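Local coordinates for protein Cas13d (uncultured Ruminococcus sp, PDB 6IV9) that binds and matures CRISPR RNA and, guided by it, cleaves target RNA, two HEPN domains dictating both activities, at residues T218-V221 with F222-D226; L303-F306 with I307-D311; R754-G757 with L758-I762; H853-M856 with Q857-T861. The protein carries 2 engineered substitutions. All blocks are in the same frame, centred on the assembly; numbering follows the deposited sequence.

Interaction 1: residues T218-V221 with F222-D226; sequences TYEV and FTHPD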
loop_
_atom_site.group_PDB
_atom_site.type_symbol
_atom_site.label_atom_id
_atom_site.label_comp_id
_atom_site.label_asym_id
_atom_site.label_seq_id
_atom_site.Cartn_x
_atom_site.Cartn_y
_atom_site.Cartn_z
ATOM N N THR A 218 -1.830 18.602 23.931
ATOM C CA THR A 218 -0.689 19.328 23.338
ATOM C C THR A 218 0.603 18.731 23.895
ATOM O O THR A 218 0.552 17.983 24.849
ATOM C CB THR A 218 -0.673 20.807 23.733
ATOM O OG1 THR A 218 -0.510 20.825 25.143
ATOM C CG2 THR A 218 -1.921 21.550 23.321
ATOM N N TYR A 219 1.736 19.125 23.333
ATOM C CA TYR A 219 3.042 18.609 23.805
ATOM C C TYR A 219 3.237 19.016 25.268
ATOM O O TYR A 219 3.752 18.251 26.036
ATOM C CB TYR A 219 4.158 19.084 22.883
ATOM C CG TYR A 219 5.533 18.571 23.212
ATOM C CD1 TYR A 219 5.858 17.240 23.063
ATOM C CD2 TYR A 219 6.513 19.421 23.679
ATOM C CE1 TYR A 219 7.116 16.765 23.363
ATOM C CE2 TYR A 219 7.776 18.962 23.989
ATOM C CZ TYR A 219 8.085 17.631 23.820
ATOM O OH TYR A 219 9.326 17.177 24.111
ATOM N N GLU A 220 2.786 20.210 25.619
ATOM C CA GLU A 220 2.953 20.705 27.004
ATOM C C GLU A 220 2.203 19.791 27.961
ATOM O O GLU A 220 2.782 19.388 28.945
ATOM C CB GLU A 220 2.388 22.114 27.087
ATOM C CG GLU A 220 2.159 22.583 28.502
ATOM C CD GLU A 220 3.427 23.021 29.196
ATOM O OE1 GLU A 220 3.379 23.235 30.410
ATOM O OE2 GLU A 220 4.444 23.159 28.522
ATOM N N VAL A 221 0.965 19.449 27.639
ATOM C CA VAL A 221 0.192 18.531 28.518
ATOM C C VAL A 221 0.875 17.164 28.564
ATOM O O VAL A 221 0.916 16.570 29.621
ATOM C CB VAL A 221 -1.266 18.401 28.059
ATOM C CG1 VAL A 221 -1.983 17.307 28.813
ATOM C CG2 VAL A 221 -2.002 19.715 28.190
ATOM N N PHE A 222 1.378 16.697 27.426
ATOM C CA PHE A 222 2.032 15.372 27.349
ATOM C C PHE A 222 3.269 15.320 28.242
ATOM O O PHE A 222 3.448 14.337 28.894
ATOM C CB PHE A 222 2.484 15.132 25.911
ATOM C CG PHE A 222 3.249 13.863 25.653
ATOM C CD1 PHE A 222 2.706 12.636 25.961
ATOM C CD2 PHE A 222 4.493 13.897 25.060
ATOM C CE1 PHE A 222 3.391 11.471 25.687
ATOM C CE2 PHE A 222 5.182 12.732 24.795
ATOM C CZ PHE A 222 4.629 11.524 25.112
ATOM N N THR A 223 4.089 16.360 28.213
ATOM C CA THR A 223 5.359 16.387 28.979
ATOM C C THR A 223 5.151 16.824 30.432
ATOM O O THR A 223 6.023 16.538 31.230
ATOM C CB THR A 223 6.442 17.140 28.206
ATOM O OG1 THR A 223 5.954 18.450 27.967
ATOM C CG2 THR A 223 6.766 16.485 26.886
ATOM N N HIS A 224 4.035 17.475 30.740
ATOM C CA HIS A 224 3.740 17.913 32.129
ATOM C C HIS A 224 2.321 17.492 32.482
ATOM O O HIS A 224 1.499 18.368 32.702
ATOM C CB HIS A 224 3.865 19.430 32.247
ATOM C CG HIS A 224 5.159 19.963 31.762
ATOM N ND1 HIS A 224 6.314 19.808 32.461
ATOM C CD2 HIS A 224 5.478 20.646 30.655
ATOM C CE1 HIS A 224 7.294 20.375 31.807
ATOM N NE2 HIS A 224 6.810 20.892 30.704
ATOM N N PRO A 225 2.018 16.189 32.576
ATOM C CA PRO A 225 0.678 15.730 32.873
ATOM C C PRO A 225 0.178 16.201 34.247
ATOM O O PRO A 225 -0.987 16.463 34.378
ATOM C CB PRO A 225 0.745 14.202 32.788
ATOM C CG PRO A 225 2.196 13.861 32.805
ATOM C CD PRO A 225 2.949 15.103 32.397
ATOM N N ASP A 226 1.077 16.246 35.226
ATOM C CA ASP A 226 0.701 16.607 36.618
ATOM C C ASP A 226 0.159 18.035 36.679
ATOM O O ASP A 226 -0.780 18.245 37.410
ATOM C CB ASP A 226 1.850 16.331 37.589
ATOM C CG ASP A 226 2.086 14.858 37.864
ATOM O OD1 ASP A 226 3.184 14.512 38.309
ATOM O OD2 ASP A 226 1.176 14.073 37.651
#
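Thr218 opens this single helical turn, its O accepting Phe222 N at 3.0 Å while its OG1, at the N-cap, takes the amide of Val221. Tyr219 O is gripped twice by Thr223: its amide N and its OG1 each lie 2.9 Å from Tyr219 O, OG1 tilted from the carbonyl plane. The threonine torsion (chi1 58°) sets OG1 between backbone N and carbonyl carbon and turns CG2 over one face of the Tyr219 ring, a CH-pi contact with CG2 3.7 Å from the centroid. Replacing Thr223 by an alanine is likely to leave Tyr219 O without its second donor and to open a gap over that ring face. Glu220 bends at chi2 and brings OE1 to 3.3 Å from His224 CD2, the carboxylate and imidazole planes 39° apart; Glu220 O accepts His224 N. Val221 O meets Pro225, whose N has no hydrogen to give, as the chain leaves the helix at His224. The turn wedges between two longer helices: Tyr219 OH bonds Glu271 of helix 267-291, where Tyr278 stacks on Phe222, while Phe245 of helix 232-251 meets Phe222 edge-to-face and Pro225 packs on Ile238.

Interaction 2: residues L303-F306 with I307-D311; sequences LYSF and INNID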
loop_
_atom_site.group_PDB
_atom_site.type_symbol
_atom_site.label_atom_id
_atom_site.label_comp_id
_atom_site.label_asym_id
_atom_site.label_seq_id
_atom_site.Cartn_x
_atom_site.Cartn_y
_atom_site.Cartn_z
ATOM N N LEU A 303 -12.455 11.076 12.326
ATOM C CA LEU A 303 -11.303 10.723 11.454
ATOM C C LEU A 303 -11.083 11.814 10.409
ATOM O O LEU A 303 -9.964 12.160 10.154
ATOM C CB LEU A 303 -11.681 9.440 10.710
ATOM C CG LEU A 303 -10.563 8.544 10.200
ATOM C CD1 LEU A 303 -10.968 7.803 8.950
ATOM C CD2 LEU A 303 -9.249 9.259 10.046
ATOM N N TYR A 304 -12.157 12.316 9.831
ATOM C CA TYR A 304 -12.012 13.272 8.713
ATOM C C TYR A 304 -11.998 14.728 9.160
ATOM O O TYR A 304 -11.689 15.542 8.344
ATOM C CB TYR A 304 -13.099 12.985 7.684
ATOM C CG TYR A 304 -13.092 11.548 7.248
ATOM C CD1 TYR A 304 -12.075 11.066 6.456
ATOM C CD2 TYR A 304 -14.061 10.664 7.666
ATOM C CE1 TYR A 304 -12.030 9.744 6.066
ATOM C CE2 TYR A 304 -14.039 9.340 7.279
ATOM C CZ TYR A 304 -13.021 8.880 6.471
ATOM O OH TYR A 304 -12.970 7.590 6.068
ATOM N N SER A 305 -12.330 15.018 10.406
ATOM C CA SER A 305 -12.385 16.433 10.846
ATOM C C SER A 305 -11.326 16.781 11.894
ATOM O O SER A 305 -10.965 17.928 11.963
ATOM C CB SER A 305 -13.746 16.725 11.382
ATOM O OG SER A 305 -14.006 15.932 12.510
ATOM N N PHE A 306 -10.787 15.792 12.592
ATOM C CA PHE A 306 -9.915 16.049 13.766
ATOM C C PHE A 306 -8.700 16.906 13.425
ATOM O O PHE A 306 -8.352 17.724 14.250
ATOM C CB PHE A 306 -9.552 14.752 14.491
ATOM C CG PHE A 306 -8.299 14.085 13.991
ATOM C CD1 PHE A 306 -7.063 14.513 14.420
ATOM C CD2 PHE A 306 -8.349 13.118 13.007
ATOM C CE1 PHE A 306 -5.902 13.940 13.941
ATOM C CE2 PHE A 306 -7.186 12.549 12.523
ATOM C CZ PHE A 306 -5.969 12.955 12.992
ATOM N N ILE A 307 -8.099 16.716 12.261
ATOM C CA ILE A 307 -6.831 17.435 11.957
ATOM C C ILE A 307 -7.055 18.941 11.937
ATOM O O ILE A 307 -6.110 19.643 12.200
ATOM C CB ILE A 307 -6.111 16.917 10.703
ATOM C CG1 ILE A 307 -4.629 17.279 10.739
ATOM C CG2 ILE A 307 -6.774 17.398 9.435
ATOM C CD1 ILE A 307 -3.907 16.740 11.930
ATOM N N ASN A 308 -8.250 19.376 11.558
ATOM C CA ASN A 308 -8.564 20.824 11.494
ATOM C C ASN A 308 -9.129 21.331 12.824
ATOM O O ASN A 308 -9.264 22.516 12.947
ATOM C CB ASN A 308 -9.535 21.120 10.353
ATOM C CG ASN A 308 -8.976 20.731 9.006
ATOM O OD1 ASN A 308 -8.170 21.436 8.436
ATOM N ND2 ASN A 308 -9.381 19.590 8.507
ATOM N N ASN A 309 -9.423 20.443 13.764
ATOM C CA ASN A 309 -10.054 20.819 15.052
ATOM C C ASN A 309 -9.097 20.742 16.240
ATOM O O ASN A 309 -9.378 21.367 17.239
ATOM C CB ASN A 309 -11.237 19.912 15.354
ATOM C CG ASN A 309 -12.385 20.140 14.406
ATOM O OD1 ASN A 309 -12.420 21.140 13.709
ATOM N ND2 ASN A 309 -13.308 19.200 14.367
ATOM N N ILE A 310 -7.988 20.014 16.129
ATOM C CA ILE A 310 -7.027 19.884 17.263
ATOM C C ILE A 310 -6.159 21.138 17.353
ATOM O O ILE A 310 -6.271 21.988 16.501
ATOM C CB ILE A 310 -6.178 18.602 17.178
ATOM C CG1 ILE A 310 -5.448 18.486 15.842
ATOM C CG2 ILE A 310 -7.022 17.383 17.479
ATOM C CD1 ILE A 310 -4.448 17.372 15.791
ATOM N N ASP A 311 -5.278 21.181 18.341
ATOM C CA ASP A 311 -4.467 22.397 18.572
ATOM C C ASP A 311 -3.679 22.719 17.311
ATOM O O ASP A 311 -3.157 21.820 16.706
ATOM C CB ASP A 311 -3.492 22.213 19.728
ATOM C CG ASP A 311 -2.879 23.518 20.182
ATOM O OD1 ASP A 311 -1.949 23.987 19.540
ATOM O OD2 ASP A 311 -3.362 24.048 21.162
HETATM O O HOH W 1 -8.710 14.835 9.977
#
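Phe306 folds its ring back over the chain and lays one face on the backbone N of Ile307, with Phe306 CG 3.2 Å from that atom. Its chi1 of 90° produces this tight packing, placing CG between its own backbone N and carbonyl carbon. Two isoleucines add to the apolar side, where Ile283 and Met501 also pack on the ring: Ile307 CD1 lies 4.0 Å from Phe306 CE1, and Ile310 CD1 meets the ring edge at Phe306 CD1, 4.1 Å away. On this packed side a water bridges the buried backbone where the turn begins, donating to Leu303 O and accepting from Ile307 N, 3.0 Å from Ile307 N. An alanine in place of Phe306 would probably leave a gap beside Ile307 and Ile310 and uncover the Ile307 amide. Phe306 O holds two amides, Ile310 N nearly head-on and Asn309 N from well above the carbonyl plane, each at 3.0 Å. The other side is looser. Asn308 and Asn309 are exposed; the Asn309 ND2 comes no nearer than 3.8 Å to Ser305 OG, while Ser305 O takes Asn308 N at 3.1 Å. The arrangement is a short, irregular helical turn leading into an N-cap: Asp311 OD1 accepts Glu313 N at the start of helix 312-330.

Interaction 3: residues R754-G757 with L758-I762; sequences RDFG and LYKEI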
loop_
_atom_site.group_PDB
_atom_site.type_symbol
_atom_site.label_atom_id
_atom_site.label_comp_id
_atom_site.label_asym_id
_atom_site.label_seq_id
_atom_site.Cartn_x
_atom_site.Cartn_y
_atom_site.Cartn_z
ATOM N N ARG A 754 -16.631 -2.964 12.732
ATOM C CA ARG A 754 -17.489 -1.969 12.053
ATOM C C ARG A 754 -18.886 -2.549 11.800
ATOM O O ARG A 754 -19.851 -1.895 12.104
ATOM C CB ARG A 754 -16.822 -1.643 10.717
ATOM C CG ARG A 754 -17.664 -0.819 9.756
ATOM C CD ARG A 754 -17.167 -0.921 8.331
ATOM N NE ARG A 754 -17.605 -2.132 7.688
ATOM C CZ ARG A 754 -17.148 -2.582 6.546
ATOM N NH1 ARG A 754 -16.229 -1.901 5.903
ATOM N NH2 ARG A 754 -17.610 -3.701 6.038
ATOM N N ASP A 755 -18.948 -3.751 11.253
ATOM C CA ASP A 755 -20.218 -4.438 10.908
ATOM C C ASP A 755 -21.021 -4.733 12.179
ATOM O O ASP A 755 -22.210 -4.540 12.167
ATOM C CB ASP A 755 -19.963 -5.641 10.001
ATOM C CG ASP A 755 -19.364 -5.276 8.651
ATOM O OD1 ASP A 755 -19.512 -4.144 8.244
ATOM O OD2 ASP A 755 -18.773 -6.130 8.036
ATOM N N PHE A 756 -20.349 -5.142 13.246
ATOM C CA PHE A 756 -21.061 -5.432 14.512
ATOM C C PHE A 756 -21.732 -4.149 14.994
ATOM O O PHE A 756 -22.873 -4.188 15.369
ATOM C CB PHE A 756 -20.110 -5.970 15.577
ATOM C CG PHE A 756 -20.752 -6.142 16.928
ATOM C CD1 PHE A 756 -21.475 -7.277 17.230
ATOM C CD2 PHE A 756 -20.662 -5.155 17.884
ATOM C CE1 PHE A 756 -22.061 -7.434 18.473
ATOM C CE2 PHE A 756 -21.259 -5.306 19.122
ATOM C CZ PHE A 756 -21.956 -6.447 19.411
ATOM N N GLY A 757 -21.024 -3.036 14.926
ATOM C CA GLY A 757 -21.612 -1.757 15.340
ATOM C C GLY A 757 -22.818 -1.400 14.495
ATOM O O GLY A 757 -23.732 -0.827 15.025
ATOM N N LEU A 758 -22.764 -1.621 13.186
ATOM C CA LEU A 758 -23.923 -1.300 12.316
ATOM C C LEU A 758 -25.080 -2.266 12.567
ATOM O O LEU A 758 -26.177 -1.829 12.741
ATOM C CB LEU A 758 -23.478 -1.336 10.858
ATOM C CG LEU A 758 -22.524 -0.221 10.457
ATOM C CD1 LEU A 758 -21.675 -0.632 9.273
ATOM C CD2 LEU A 758 -23.287 1.056 10.178
ATOM N N TYR A 759 -24.797 -3.553 12.642
ATOM C CA TYR A 759 -25.865 -4.558 12.863
ATOM C C TYR A 759 -26.535 -4.347 14.220
ATOM O O TYR A 759 -27.700 -4.592 14.358
ATOM C CB TYR A 759 -25.307 -5.969 12.762
ATOM C CG TYR A 759 -25.234 -6.526 11.371
ATOM C CD1 TYR A 759 -26.373 -6.768 10.633
ATOM C CD2 TYR A 759 -24.024 -6.859 10.815
ATOM C CE1 TYR A 759 -26.316 -7.310 9.368
ATOM C CE2 TYR A 759 -23.947 -7.396 9.549
ATOM C CZ TYR A 759 -25.093 -7.628 8.825
ATOM O OH TYR A 759 -25.006 -8.163 7.588
ATOM N N LYS A 760 -25.773 -3.856 15.185
ATOM C CA LYS A 760 -26.273 -3.665 16.566
ATOM C C LYS A 760 -27.438 -2.680 16.556
ATOM O O LYS A 760 -28.279 -2.789 17.405
ATOM C CB LYS A 760 -25.166 -3.231 17.523
ATOM C CG LYS A 760 -25.565 -3.309 18.983
ATOM C CD LYS A 760 -24.428 -3.410 19.948
ATOM C CE LYS A 760 -24.900 -3.361 21.380
ATOM N NZ LYS A 760 -23.771 -3.205 22.318
ATOM N N GLU A 761 -27.413 -1.719 15.648
ATOM C CA GLU A 761 -28.488 -0.707 15.551
ATOM C C GLU A 761 -29.768 -1.310 14.970
ATOM O O GLU A 761 -30.798 -0.689 15.129
ATOM C CB GLU A 761 -28.036 0.475 14.705
ATOM C CG GLU A 761 -26.974 1.308 15.377
ATOM C CD GLU A 761 -27.349 1.820 16.751
ATOM O OE1 GLU A 761 -28.476 2.293 16.906
ATOM O OE2 GLU A 761 -26.516 1.738 17.657
ATOM N N ILE A 762 -29.691 -2.435 14.270
ATOM C CA ILE A 762 -30.920 -2.956 13.612
ATOM C C ILE A 762 -31.299 -4.364 14.074
ATOM O O ILE A 762 -32.403 -4.778 13.758
ATOM C CB ILE A 762 -30.766 -2.851 12.089
ATOM C CG1 ILE A 762 -29.594 -3.685 11.583
ATOM C CG2 ILE A 762 -30.607 -1.406 11.689
ATOM C CD1 ILE A 762 -29.616 -3.901 10.110
#
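Phe756 and Lys760 both carry CG opposite the backbone N (chi1 174° and -168°), and the lysine, extended beyond CG, crosses the phenylalanine with CD 3.8 Å from Phe756 CE2. Its NZ continues to the carbonyl of Lys769. Arg754 has the same first torsion but bends at chi3 (80°), turning its guanidinium back on Asp755. The salt bridge is side-on, with both nitrogens on one oxygen: Arg754 NE lies 2.8 Å and NH2 2.9 Å from Asp755 OD1. That oxygen sits in the guanidinium plane, yet NE meets it from above the carboxylate plane, whereas NH2 uses its syn side. OD2 receives a weak bond from Arg754 NH2, and a further hydrogen bond links it to Tyr899 OH. The arginine chain also packs on Leu758, its CG 4.0 Å from Leu758 CD1. One turn on, Asp755 O receives Tyr759 N at 2.8 Å almost straight, with Tyr759 CD2 close beside it at 3.2 Å from the same O. All this lies near the C-terminal end of the long helix 713-760. Leu758 packs on Leu155 and Arg158 of helix 152-160, Phe756 on Ile777 and Tyr759 on Leu778 and Leu782 of helix 777-788; Tyr759 OH bonds Leu149 O and Asn794.

Interaction 4: residues H853-M856 with Q857-T861; sequences HYVM and QRCIT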
loop_
_atom_site.group_PDB
_atom_site.type_symbol
_atom_site.label_atom_id
_atom_site.label_comp_id
_atom_site.label_asym_id
_atom_site.label_seq_id
_atom_site.Cartn_x
_atom_site.Cartn_y
_atom_site.Cartn_z
ATOM N N HIS A 853 -0.411 -19.449 8.808
ATOM C CA HIS A 853 -1.374 -20.226 9.626
ATOM C C HIS A 853 -0.654 -21.191 10.580
ATOM O O HIS A 853 -1.116 -21.361 11.685
ATOM C CB HIS A 853 -2.490 -20.780 8.751
ATOM C CG HIS A 853 -3.434 -19.705 8.348
ATOM N ND1 HIS A 853 -4.212 -19.049 9.245
ATOM C CD2 HIS A 853 -3.675 -19.131 7.160
ATOM C CE1 HIS A 853 -4.913 -18.145 8.626
ATOM N NE2 HIS A 853 -4.594 -18.167 7.365
ATOM N N TYR A 854 0.428 -21.814 10.140
ATOM C CA TYR A 854 1.115 -22.722 11.083
ATOM C C TYR A 854 1.647 -21.926 12.278
ATOM O O TYR A 854 1.403 -22.285 13.390
ATOM C CB TYR A 854 2.243 -23.488 10.398
ATOM C CG TYR A 854 2.995 -24.320 11.398
ATOM C CD1 TYR A 854 2.480 -25.522 11.837
ATOM C CD2 TYR A 854 4.170 -23.872 11.970
ATOM C CE1 TYR A 854 3.128 -26.271 12.796
ATOM C CE2 TYR A 854 4.833 -24.607 12.933
ATOM C CZ TYR A 854 4.307 -25.812 13.344
ATOM O OH TYR A 854 4.937 -26.540 14.291
ATOM N N VAL A 855 2.333 -20.828 12.017
ATOM C CA VAL A 855 2.890 -19.997 13.115
ATOM C C VAL A 855 1.739 -19.463 13.962
ATOM O O VAL A 855 1.827 -19.506 15.157
ATOM C CB VAL A 855 3.766 -18.856 12.565
ATOM C CG1 VAL A 855 4.232 -17.924 13.657
ATOM C CG2 VAL A 855 4.932 -19.378 11.756
ATOM N N MET A 856 0.670 -19.021 13.322
ATOM C CA MET A 856 -0.472 -18.464 14.081
ATOM C C MET A 856 -1.052 -19.541 14.999
ATOM O O MET A 856 -1.312 -19.240 16.126
ATOM C CB MET A 856 -1.571 -17.991 13.130
ATOM C CG MET A 856 -2.785 -17.473 13.843
ATOM S SD MET A 856 -2.538 -15.953 14.757
ATOM C CE MET A 856 -2.526 -14.774 13.414
ATOM N N GLN A 857 -1.242 -20.748 14.491
ATOM C CA GLN A 857 -1.820 -21.855 15.294
ATOM C C GLN A 857 -0.889 -22.194 16.463
ATOM O O GLN A 857 -1.375 -22.465 17.524
ATOM C CB GLN A 857 -2.193 -23.014 14.376
ATOM C CG GLN A 857 -3.360 -22.670 13.474
ATOM C CD GLN A 857 -3.717 -23.698 12.438
ATOM O OE1 GLN A 857 -3.254 -24.822 12.469
ATOM N NE2 GLN A 857 -4.558 -23.301 11.507
ATOM N N ARG A 858 0.414 -22.186 16.238
ATOM C CA ARG A 858 1.362 -22.451 17.344
ATOM C C ARG A 858 1.233 -21.351 18.398
ATOM O O ARG A 858 1.274 -21.659 19.556
ATOM C CB ARG A 858 2.786 -22.558 16.805
ATOM C CG ARG A 858 3.038 -23.825 16.008
ATOM C CD ARG A 858 2.956 -25.083 16.847
ATOM N NE ARG A 858 3.782 -24.993 18.027
ATOM C CZ ARG A 858 5.053 -25.328 18.076
ATOM N NH1 ARG A 858 5.673 -25.775 17.005
ATOM N NH2 ARG A 858 5.716 -25.206 19.200
ATOM N N CYS A 859 1.110 -20.098 17.972
ATOM C CA CYS A 859 0.967 -18.980 18.926
ATOM C C CYS A 859 -0.345 -19.121 19.698
ATOM O O CYS A 859 -0.358 -18.842 20.868
ATOM C CB CYS A 859 0.946 -17.638 18.209
ATOM S SG CYS A 859 2.495 -17.169 17.400
ATOM N N ILE A 860 -1.422 -19.479 19.023
ATOM C CA ILE A 860 -2.750 -19.599 19.694
ATOM C C ILE A 860 -2.748 -20.729 20.727
ATOM O O ILE A 860 -3.334 -20.549 21.769
ATOM C CB ILE A 860 -3.874 -19.817 18.667
ATOM C CG1 ILE A 860 -4.009 -18.648 17.694
ATOM C CG2 ILE A 860 -5.184 -20.121 19.356
ATOM C CD1 ILE A 860 -4.720 -17.482 18.261
ATOM N N THR A 861 -2.129 -21.855 20.394
ATOM C CA THR A 861 -2.162 -23.047 21.271
ATOM C C THR A 861 -1.051 -23.038 22.320
ATOM O O THR A 861 -1.046 -23.926 23.126
ATOM C CB THR A 861 -2.108 -24.320 20.437
ATOM O OG1 THR A 861 -0.894 -24.301 19.698
ATOM C CG2 THR A 861 -3.296 -24.450 19.518
HETATM O O HOH W 2 -5.106 -20.327 11.593
#
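Tyr854 and Arg858, one turn apart on the helix, run alongside each other in the same direction and meet at two levels. Close to the backbone, Arg858 CG sits over one face of the Tyr854 ring, 3.9 Å from its centroid, in a CH-pi contact. Farther out the arginine, bent at chi2 (-66°) and chi3 (-51°), curls round so that NH1 donates to Tyr854 OH at 2.9 Å. The hydroxyl lies at the guanidinium edge, near its plane, and the two flat groups stand almost at right angles, 82° apart. NH1 also forms a salt bridge with Asp841, so the charge and the phenol oxygen meet at one nitrogen, which probably fixes the rotation of both side chains. On another side of the helix a water links His853 and Gln857, 2.8 Å from His853 ND1 and 3.0 Å from Gln857 NE2, from which it accepts. The other polar atom of each group has a partner too: His853 NE2 with Tyr745 OH, Gln857 OE1 with the Thr886 amide. Along the remaining faces the i to i+4 pairs are apolar, Val855 CG1 being 4.2 Å from Cys859 SG and Met856 CG 4.2 Å from Ile860 CG1. Gln857 O takes both Thr861 N and OG1, one from each side of the carbonyl plane. Helix 848-861 is packed on several sides: Met856 rests on Tyr822 and Cys825 of helix 816-827, Gln857 on Phe889 and Val890 of helix 887-893, and Tyr854 on Leu879 of helix 876-882.

Interactions 1 and 2 are the one touching pair: Thr218 CG2 lies 3.6 Å from Asp311 OD2, so the caps of two helices abut, and both contacts lean on helix 267-291. Interaction 4 is tied to the helix of interaction 3 through Tyr745, which lies on helix 713-760, though their centres are about 30 Å apart. Interactions 2 and 3 come within about 10 Å at their nearest atoms. Interaction 3 stands nearest the bound nucleic acid, about 5 Å from it at the closest atoms, and the Arg754 side chain is about 10 Å from a magnesium ion; interactions 4, 2 and 1 follow at about 13, 14 and 28 Å from the nucleic acid.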